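Long-range contacts in probable M18 family aminopeptidase 1 (Thermotoga maritima, PDB 2GLF), which probably acts as a zinc-dependent aminopeptidase of the M18 family, removing amino acids from the N-terminal ends of peptides, and here carries manganese ions: residues Leu88-Ile93 / Gly271-Asp276; Val67-Ala72 / Asp283-Ala288; Ile73-Val78 / Arg259-Ala264; Thr320-Gly325 / Ser412-Met417. One frame throughout, in Å; residues are numbered along the deposited sequence.

Interaction 1: Leu88-Ile93 / Gly271-Asp276; sequences LVVAHI and GVIFFD. With MN (manganese (II) ion), chain E.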
# COMPACT_ATOMS: atom_id res chain seq x y z
N LEU A 88 -11.83 -36.87 41.23
CA LEU A 88 -12.35 -36.97 39.87
C LEU A 88 -11.35 -36.51 38.84
O LEU A 88 -10.63 -35.54 39.03
CB LEU A 88 -13.59 -36.10 39.72
CG LEU A 88 -14.82 -36.38 40.56
CD1 LEU A 88 -15.86 -35.32 40.24
CD2 LEU A 88 -15.35 -37.78 40.26
N VAL A 89 -11.31 -37.23 37.73
CA VAL A 89 -10.47 -36.85 36.61
C VAL A 89 -11.53 -36.68 35.52
O VAL A 89 -12.38 -37.55 35.33
CB VAL A 89 -9.45 -37.96 36.27
CG1 VAL A 89 -10.18 -39.27 36.11
CG2 VAL A 89 -8.69 -37.62 35.02
N VAL A 90 -11.52 -35.53 34.84
CA VAL A 90 -12.52 -35.28 33.81
C VAL A 90 -11.92 -35.01 32.44
O VAL A 90 -10.83 -34.45 32.33
CB VAL A 90 -13.40 -34.08 34.18
CG1 VAL A 90 -14.11 -34.36 35.49
CG2 VAL A 90 -12.56 -32.82 34.29
N ALA A 91 -12.65 -35.41 31.41
CA ALA A 91 -12.21 -35.21 30.03
C ALA A 91 -13.40 -35.03 29.10
O ALA A 91 -14.56 -35.13 29.53
CB ALA A 91 -11.38 -36.40 29.58
N HIS A 92 -13.13 -34.74 27.83
CA HIS A 92 -14.19 -34.56 26.85
C HIS A 92 -14.04 -35.59 25.74
O HIS A 92 -12.93 -35.99 25.39
CB HIS A 92 -14.20 -33.13 26.30
CG HIS A 92 -13.03 -32.78 25.42
ND1 HIS A 92 -13.06 -32.96 24.05
CD2 HIS A 92 -11.85 -32.20 25.70
CE1 HIS A 92 -11.94 -32.49 23.52
NE2 HIS A 92 -11.19 -32.02 24.50
N ILE A 93 -15.17 -36.05 25.21
CA ILE A 93 -15.13 -37.06 24.17
C ILE A 93 -15.57 -36.56 22.81
O ILE A 93 -15.74 -37.35 21.88
CB ILE A 93 -15.96 -38.30 24.58
CG1 ILE A 93 -17.37 -37.89 24.99
CG2 ILE A 93 -15.28 -39.02 25.74
CD1 ILE A 93 -18.24 -39.06 25.39
N GLY A 271 -13.89 -41.08 40.69
CA GLY A 271 -14.78 -41.10 39.55
C GLY A 271 -14.24 -40.37 38.34
O GLY A 271 -13.25 -39.63 38.43
N VAL A 272 -14.88 -40.60 37.19
CA VAL A 272 -14.48 -39.97 35.94
C VAL A 272 -15.72 -39.48 35.19
O VAL A 272 -16.69 -40.21 35.05
CB VAL A 272 -13.72 -40.95 35.02
CG1 VAL A 272 -13.28 -40.23 33.77
CG2 VAL A 272 -12.51 -41.53 35.73
N ILE A 273 -15.67 -38.25 34.70
CA ILE A 273 -16.80 -37.71 33.94
C ILE A 273 -16.35 -37.38 32.52
O ILE A 273 -15.28 -36.81 32.30
CB ILE A 273 -17.35 -36.46 34.61
CG1 ILE A 273 -17.69 -36.79 36.06
CG2 ILE A 273 -18.61 -35.99 33.91
CD1 ILE A 273 -17.94 -35.57 36.90
N PHE A 274 -17.17 -37.76 31.55
CA PHE A 274 -16.87 -37.55 30.14
C PHE A 274 -17.86 -36.59 29.51
O PHE A 274 -19.04 -36.91 29.38
CB PHE A 274 -16.90 -38.89 29.43
CG PHE A 274 -15.89 -39.87 29.94
CD1 PHE A 274 -16.24 -41.19 30.17
CD2 PHE A 274 -14.57 -39.49 30.13
CE1 PHE A 274 -15.28 -42.11 30.60
CE2 PHE A 274 -13.61 -40.41 30.55
CZ PHE A 274 -13.97 -41.72 30.78
N PHE A 275 -17.39 -35.41 29.10
CA PHE A 275 -18.27 -34.43 28.49
C PHE A 275 -18.20 -34.32 26.98
O PHE A 275 -17.26 -34.79 26.35
CB PHE A 275 -18.02 -33.04 29.08
CG PHE A 275 -18.27 -32.97 30.56
CD1 PHE A 275 -17.23 -33.18 31.47
CD2 PHE A 275 -19.54 -32.68 31.05
CE1 PHE A 275 -17.46 -33.10 32.84
CE2 PHE A 275 -19.78 -32.60 32.43
CZ PHE A 275 -18.74 -32.81 33.32
N ASP A 276 -19.22 -33.69 26.42
CA ASP A 276 -19.36 -33.47 24.99
C ASP A 276 -19.44 -31.94 24.83
O ASP A 276 -19.64 -31.23 25.82
CB ASP A 276 -20.65 -34.20 24.52
CG ASP A 276 -21.30 -33.60 23.26
OD1 ASP A 276 -22.48 -33.19 23.36
OD2 ASP A 276 -20.67 -33.58 22.18
MN MN E . -9.00 -30.95 24.28
O HOH W 1 -6.72 -30.42 23.98
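L88 turns its CG away from the carbonyl carbon to lie beside its backbone N (chi1 -62°), and I273 sets its CG1 likewise (chi1 -54°). These torsions bring the two side chains together on the sheet face shared with V90, H92 and F275, where L88 CD1 meets I273 CD1 at 3.9 Å as the two side chains cross obliquely, while L88 CD2 lies against the backbone of G271, which has no side chain. V90 runs alongside I273, its CG1 4.0 Å from I273 CB. Strands 88-92 and 271-275 are parallel neighbours in the mixed sheet of the M18 metallopeptidase fold. A91 uses both its backbone N and its O toward strand 271-275: A91 N donates to I273 O at 3.1 Å, and A91 O accepts F275 N at 2.9 Å. Within the two segments the bonds run from V89 N to G271 O, through a weak one from I273 N to V89 O, as far as I93 N on F275 O at 2.7 Å. The other face, with V89, A91, V272 and F274, is covered by helix 248-263; at its end the side chains of I93 and F274 cross at about a right angle, with I93 CG2 4.0 Å from F274 CB. Shortening L88 to an alanine would probably leave I273 CD1 without its methyl neighbour and open a gap beside G271. At the strand end H92 swings away from F275, and its NE2 binds manganese at 2.4 Å. D249, D326 and a water also bind this ion, while H92 N is hydrogen-bonded to D250. An apolar, hydrogen-bonded strand pair thus delivers one imidazole to the metal, and the same histidine is predicted to bind zinc.

Interaction 2: Val67-Ala72 / Asp283-Ala288; sequences VNRGKA and DGNTGA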
# COMPACT_ATOMS: atom_id res chain seq x y z
N VAL A 67 -25.43 -41.97 32.24
CA VAL A 67 -25.26 -41.58 30.85
C VAL A 67 -26.15 -40.35 30.69
O VAL A 67 -27.33 -40.42 31.01
CB VAL A 67 -25.75 -42.68 29.89
CG1 VAL A 67 -25.52 -42.26 28.44
CG2 VAL A 67 -25.04 -43.98 30.20
N ASN A 68 -25.60 -39.24 30.21
CA ASN A 68 -26.41 -38.04 30.04
C ASN A 68 -27.44 -38.24 28.92
O ASN A 68 -28.58 -38.60 29.19
CB ASN A 68 -25.54 -36.82 29.75
CG ASN A 68 -26.33 -35.52 29.74
OD1 ASN A 68 -25.78 -34.44 29.94
ND2 ASN A 68 -27.63 -35.63 29.49
N ARG A 69 -27.04 -37.99 27.68
CA ARG A 69 -27.99 -38.18 26.58
C ARG A 69 -27.36 -38.99 25.46
O ARG A 69 -27.63 -38.75 24.28
CB ARG A 69 -28.48 -36.83 26.05
CG ARG A 69 -29.48 -36.12 26.97
CD ARG A 69 -29.94 -34.81 26.33
NE ARG A 69 -30.97 -34.11 27.09
CZ ARG A 69 -30.83 -33.64 28.32
NH1 ARG A 69 -29.69 -33.80 28.98
NH2 ARG A 69 -31.83 -32.98 28.90
N GLY A 70 -26.54 -39.96 25.85
CA GLY A 70 -25.88 -40.79 24.87
C GLY A 70 -24.67 -40.06 24.33
O GLY A 70 -24.05 -40.50 23.37
N LYS A 71 -24.34 -38.94 24.96
CA LYS A 71 -23.21 -38.12 24.54
C LYS A 71 -22.30 -37.77 25.71
O LYS A 71 -21.21 -37.24 25.52
CB LYS A 71 -23.71 -36.84 23.88
CG LYS A 71 -24.53 -37.07 22.62
CD LYS A 71 -25.03 -35.76 22.06
CE LYS A 71 -25.82 -35.97 20.80
NZ LYS A 71 -26.31 -34.70 20.20
N ALA A 72 -22.74 -38.06 26.92
CA ALA A 72 -21.94 -37.78 28.10
C ALA A 72 -22.15 -38.91 29.09
O ALA A 72 -23.20 -39.56 29.10
CB ALA A 72 -22.36 -36.46 28.71
N ASP A 283 -21.19 -25.63 25.72
CA ASP A 283 -22.57 -25.18 25.84
C ASP A 283 -23.50 -26.34 25.47
O ASP A 283 -23.20 -27.10 24.55
CB ASP A 283 -22.84 -24.01 24.89
CG ASP A 283 -22.01 -22.78 25.23
OD1 ASP A 283 -22.30 -22.15 26.27
OD2 ASP A 283 -21.09 -22.45 24.46
N GLY A 284 -24.60 -26.47 26.20
CA GLY A 284 -25.54 -27.54 25.91
C GLY A 284 -25.93 -28.41 27.10
O GLY A 284 -25.43 -28.21 28.21
N ASN A 285 -26.83 -29.36 26.86
CA ASN A 285 -27.30 -30.30 27.88
C ASN A 285 -26.13 -31.03 28.48
O ASN A 285 -26.07 -31.27 29.69
CB ASN A 285 -28.25 -31.30 27.25
CG ASN A 285 -29.46 -30.64 26.66
OD1 ASN A 285 -30.24 -30.02 27.38
ND2 ASN A 285 -29.63 -30.76 25.36
N THR A 286 -25.19 -31.41 27.62
CA THR A 286 -24.01 -32.09 28.10
C THR A 286 -22.88 -31.06 28.13
O THR A 286 -23.08 -29.89 27.83
CB THR A 286 -23.60 -33.25 27.19
OG1 THR A 286 -22.26 -33.04 26.74
CG2 THR A 286 -24.55 -33.37 25.99
N GLY A 287 -21.69 -31.50 28.49
CA GLY A 287 -20.58 -30.57 28.56
C GLY A 287 -20.47 -30.04 29.97
O GLY A 287 -21.46 -30.01 30.70
N ALA A 288 -19.27 -29.63 30.38
CA ALA A 288 -19.07 -29.10 31.72
C ALA A 288 -20.03 -27.93 31.83
O ALA A 288 -20.40 -27.35 30.81
CB ALA A 288 -17.64 -28.64 31.89
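The guanidinium of R69 and the side-chain amide of N285 are stacked with their planes 17° apart. N285 CB lies over one guanidinium face, offset toward its rim and 3.4 Å from R69 NH1, while N68 CG sits at the edge, in the plane. R69 belongs to the beta-hairpin turn that joins antiparallel strands 64-67 and 73-77, and N285 to the loop between strand 270-275 and helix 292-303. Inside the turn N68 N donates to A72 O at 2.7 Å. The R69 chain runs extended from CG to NE, then chi4 (62°) turns the guanidinium so that its flat side faces the amide. Its polar edge is used between subunits: R69 NE forms a salt bridge with D413 of the second subunit, and R69 NH2 bonds to the backbone O of G411 there. K71 also reaches outward, its NZ paired with E224 and hydrogen-bonded to H369 of the second subunit. The contact therefore lies where two loops of one chain meet a neighbouring subunit. Beside the stack, T286 turns its carbon atoms to the hairpin: T286 CG2 is 4.1 Å from K71 CB, and T286 CB stands 3.8 Å from the methyl A72 CB.

Interaction 3: Ile73-Val78 / Arg259-Ala264; sequences IAAFRV and RALLSA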
# COMPACT_ATOMS: atom_id res chain seq x y z
N ILE A 73 -21.16 -39.16 29.94
CA ILE A 73 -21.31 -40.24 30.90
C ILE A 73 -20.34 -40.09 32.06
O ILE A 73 -19.14 -39.94 31.88
CB ILE A 73 -21.11 -41.60 30.20
CG1 ILE A 73 -21.39 -42.74 31.17
CG2 ILE A 73 -19.70 -41.69 29.63
CD1 ILE A 73 -21.27 -44.11 30.54
N ALA A 74 -20.90 -40.11 33.27
CA ALA A 74 -20.11 -39.99 34.48
C ALA A 74 -20.09 -41.35 35.19
O ALA A 74 -21.12 -42.00 35.33
CB ALA A 74 -20.71 -38.92 35.39
N ALA A 75 -18.91 -41.77 35.61
CA ALA A 75 -18.77 -43.05 36.30
C ALA A 75 -18.13 -42.85 37.66
O ALA A 75 -17.07 -42.24 37.76
CB ALA A 75 -17.93 -44.00 35.47
N PHE A 76 -18.77 -43.35 38.70
CA PHE A 76 -18.22 -43.21 40.04
C PHE A 76 -17.95 -44.56 40.69
O PHE A 76 -18.40 -45.61 40.22
CB PHE A 76 -19.16 -42.43 40.95
CG PHE A 76 -19.59 -41.11 40.40
CD1 PHE A 76 -20.83 -40.97 39.76
CD2 PHE A 76 -18.76 -39.99 40.50
CE1 PHE A 76 -21.22 -39.75 39.23
CE2 PHE A 76 -19.15 -38.76 39.97
CZ PHE A 76 -20.38 -38.64 39.34
N ARG A 77 -17.19 -44.49 41.77
CA ARG A 77 -16.87 -45.64 42.59
C ARG A 77 -16.94 -45.06 43.99
O ARG A 77 -15.92 -44.78 44.63
CB ARG A 77 -15.46 -46.18 42.29
CG ARG A 77 -15.41 -47.06 41.06
CD ARG A 77 -14.04 -47.69 40.87
NE ARG A 77 -13.68 -48.54 42.00
CZ ARG A 77 -12.49 -49.13 42.14
NH1 ARG A 77 -11.55 -48.96 41.22
NH2 ARG A 77 -12.24 -49.87 43.21
N VAL A 78 -18.17 -44.82 44.44
CA VAL A 78 -18.42 -44.27 45.77
C VAL A 78 -17.92 -45.33 46.73
O VAL A 78 -18.29 -46.50 46.63
CB VAL A 78 -19.91 -44.02 45.99
CG1 VAL A 78 -20.13 -43.51 47.40
CG2 VAL A 78 -20.42 -43.00 44.99
N ARG A 259 -9.30 -46.46 32.28
CA ARG A 259 -8.48 -47.57 32.73
C ARG A 259 -7.98 -47.38 34.16
O ARG A 259 -7.84 -48.35 34.91
CB ARG A 259 -7.29 -47.78 31.78
CG ARG A 259 -7.69 -48.32 30.41
CD ARG A 259 -8.26 -49.73 30.51
NE ARG A 259 -7.24 -50.65 30.99
CZ ARG A 259 -6.19 -51.02 30.27
NH1 ARG A 259 -6.03 -50.57 29.04
NH2 ARG A 259 -5.28 -51.82 30.81
N ALA A 260 -7.73 -46.13 34.55
CA ALA A 260 -7.27 -45.84 35.90
C ALA A 260 -8.42 -46.10 36.86
O ALA A 260 -8.26 -46.79 37.87
CB ALA A 260 -6.81 -44.40 36.00
N LEU A 261 -9.59 -45.55 36.54
CA LEU A 261 -10.78 -45.72 37.36
C LEU A 261 -11.01 -47.18 37.67
O LEU A 261 -11.27 -47.55 38.81
CB LEU A 261 -12.02 -45.17 36.65
CG LEU A 261 -13.35 -45.39 37.38
CD1 LEU A 261 -13.35 -44.55 38.65
CD2 LEU A 261 -14.54 -45.00 36.52
N LEU A 262 -10.91 -48.01 36.63
CA LEU A 262 -11.15 -49.44 36.76
C LEU A 262 -10.12 -50.24 37.57
O LEU A 262 -10.47 -51.26 38.15
CB LEU A 262 -11.28 -50.07 35.37
CG LEU A 262 -12.39 -49.53 34.47
CD1 LEU A 262 -12.50 -50.41 33.24
CD2 LEU A 262 -13.71 -49.51 35.22
N SER A 263 -8.87 -49.78 37.62
CA SER A 263 -7.86 -50.54 38.33
C SER A 263 -7.31 -49.87 39.58
O SER A 263 -6.34 -50.33 40.17
CB SER A 263 -6.70 -50.88 37.39
OG SER A 263 -6.01 -49.70 37.01
N ALA A 264 -7.93 -48.78 39.99
CA ALA A 264 -7.44 -48.10 41.17
C ALA A 264 -7.92 -48.77 42.46
O ALA A 264 -8.94 -49.46 42.48
CB ALA A 264 -7.89 -46.64 41.14
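R77 NH1 donates to two main-chain oxygens at the C-terminal end of helix 248-263. The bond to L261 O (2.8 Å) lies in the guanidinium plane and meets the carbonyl almost head-on, with a C=O...N angle of 166°. The bond to A264 O (2.9 Å) leaves the plane by 22°, and R77 NH2 adds a weak, longer one to the same oxygen. A bend at chi3 (61°) directs the group there from strand 73-77. On the way the aliphatic part of R77 slides past L261 in the opposite direction, R77 CD lying 3.9 Å from L261 CD1. The other branch, L261 CD2, rests on A75 CB at 3.7 Å, so the L261 side chain bridges from helix to strand. Beside them runs strand 270-275, whose I270 touches both R77 and L261; the packing is that of a helix laid over one face of a mixed sheet. A leucine in place of R77 would probably leave L261 O and A264 O without these donors and the helix end less firmly held to the strand. A positive guanidinium set against carbonyls at a helix C-terminus is likely to be favourable electrostatically as well, since it opposes the partial negative charge that gathers there.

Interaction 4: Thr320-Gly325 / Ser412-Met417; sequences TSVISG and SDVIDM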
# COMPACT_ATOMS: atom_id res chain seq x y z
N THR A 320 -12.65 -32.74 47.38
CA THR A 320 -12.72 -33.22 46.00
C THR A 320 -11.67 -32.55 45.13
O THR A 320 -11.76 -31.37 44.81
CB THR A 320 -14.11 -32.96 45.33
OG1 THR A 320 -15.13 -33.71 46.01
CG2 THR A 320 -14.07 -33.36 43.85
N SER A 321 -10.67 -33.33 44.75
CA SER A 321 -9.61 -32.84 43.90
C SER A 321 -10.01 -33.20 42.48
O SER A 321 -10.40 -34.34 42.21
CB SER A 321 -8.30 -33.52 44.28
OG SER A 321 -8.10 -33.43 45.68
N VAL A 322 -9.93 -32.23 41.58
CA VAL A 322 -10.29 -32.48 40.19
C VAL A 322 -9.06 -32.37 39.29
O VAL A 322 -8.30 -31.41 39.35
CB VAL A 322 -11.37 -31.48 39.68
CG1 VAL A 322 -11.66 -31.72 38.21
CG2 VAL A 322 -12.65 -31.65 40.49
N ILE A 323 -8.87 -33.40 38.47
CA ILE A 323 -7.77 -33.43 37.52
C ILE A 323 -8.43 -33.22 36.17
O ILE A 323 -9.24 -34.04 35.73
CB ILE A 323 -7.05 -34.79 37.50
CG1 ILE A 323 -6.53 -35.14 38.89
CG2 ILE A 323 -5.92 -34.75 36.46
CD1 ILE A 323 -5.46 -34.24 39.38
N SER A 324 -8.10 -32.11 35.53
CA SER A 324 -8.63 -31.79 34.21
C SER A 324 -7.79 -32.56 33.19
O SER A 324 -6.67 -32.16 32.87
CB SER A 324 -8.51 -30.29 33.96
OG SER A 324 -9.01 -29.93 32.69
N GLY A 325 -8.32 -33.68 32.70
CA GLY A 325 -7.57 -34.48 31.74
C GLY A 325 -7.70 -34.07 30.29
O GLY A 325 -8.65 -34.45 29.61
N SER A 412 -14.21 -26.42 43.86
CA SER A 412 -13.11 -27.36 44.09
C SER A 412 -11.84 -27.00 43.32
O SER A 412 -11.90 -26.32 42.31
CB SER A 412 -13.54 -28.79 43.75
OG SER A 412 -14.10 -28.85 42.45
N ASP A 413 -10.70 -27.47 43.82
CA ASP A 413 -9.41 -27.21 43.20
C ASP A 413 -9.18 -28.10 41.98
O ASP A 413 -9.46 -29.30 42.01
CB ASP A 413 -8.29 -27.42 44.22
CG ASP A 413 -8.19 -26.27 45.20
OD1 ASP A 413 -7.48 -25.29 44.92
OD2 ASP A 413 -8.85 -26.33 46.26
N VAL A 414 -8.68 -27.50 40.91
CA VAL A 414 -8.43 -28.21 39.66
C VAL A 414 -7.02 -27.99 39.12
O VAL A 414 -6.35 -27.03 39.51
CB VAL A 414 -9.42 -27.75 38.59
CG1 VAL A 414 -9.43 -28.73 37.42
CG2 VAL A 414 -10.80 -27.60 39.21
N ILE A 415 -6.60 -28.88 38.23
CA ILE A 415 -5.27 -28.83 37.61
C ILE A 415 -5.29 -29.58 36.28
O ILE A 415 -5.69 -30.74 36.23
CB ILE A 415 -4.20 -29.49 38.53
CG1 ILE A 415 -2.81 -29.40 37.88
CG2 ILE A 415 -4.55 -30.94 38.78
CD1 ILE A 415 -2.30 -28.00 37.72
N ASP A 416 -4.88 -28.91 35.21
CA ASP A 416 -4.85 -29.54 33.89
C ASP A 416 -3.69 -30.53 33.85
O ASP A 416 -2.58 -30.23 34.30
CB ASP A 416 -4.66 -28.48 32.80
CG ASP A 416 -5.76 -27.44 32.82
OD1 ASP A 416 -5.59 -26.39 33.48
OD2 ASP A 416 -6.80 -27.67 32.17
N MSE A 417 -3.94 -31.71 33.29
CA MSE A 417 -2.91 -32.74 33.21
C MSE A 417 -3.22 -33.72 32.09
O MSE A 417 -4.37 -34.12 31.88
CB MSE A 417 -2.83 -33.46 34.54
CG MSE A 417 -1.55 -34.22 34.76
SE MSE A 417 -1.36 -34.69 36.63
CE MSE A 417 -0.65 -33.01 37.26
O HOH W 2 -11.16 -29.45 46.38
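V322 and V414, lying side by side, and S324 and D416 share one face of two parallel strands, 321-325 and 414-417, neighbours in the mixed sheet of the M18 fold. Backbone bonds join them. V322 N donates to D413 O at 3.0 Å, and the pair around S324 follows: S324 N to I415 O, and M417 N to S324 O at 2.8 Å. I415 N to V322 O is weak. Before the strands come together, a water spans the gap, donating to T320 O at 2.6 Å and accepting from D413 N. The apolar contacts split between the faces: V322 CG1 meets V414 CG1 at 3.8 Å, while on the other side I323 packs against I415 and, through its CG2, against CB of the selenomethionine M417. Helix 404-408 covers the valine face, helix 370-382 the isoleucine face. Among side chains, one hydrogen bond crosses the strands. With S324 OG anti to the backbone N (chi1 180°), the hydroxyl donates to D416 OD2 at 3.2 Å, reaching this oxygen, which T402 OG1 also bonds, from 46° out of the carboxylate plane.

Overall arrangement
From the N terminus, segment 67-72 opens interaction 2, and segments 73-78 and 88-93 open interactions 3 and 1 in turn. Helix 248-263 closes interaction 3 first, strand 270-275 then closes interaction 1, and segment 283-288 closes interaction 2; interactions 1 and 3 therefore cross, and both fall within the span of interaction 2. Interaction 4 follows in series, its loop running from 320-325 to 412-417. In space the order differs: strands 73-77, 270-275, 87-92, 321-329 and 414-421 lie next to one another, and interaction 1 joins the second and third of this row. Interaction 3 adds the covering helix, interaction 2 the loops at one sheet end.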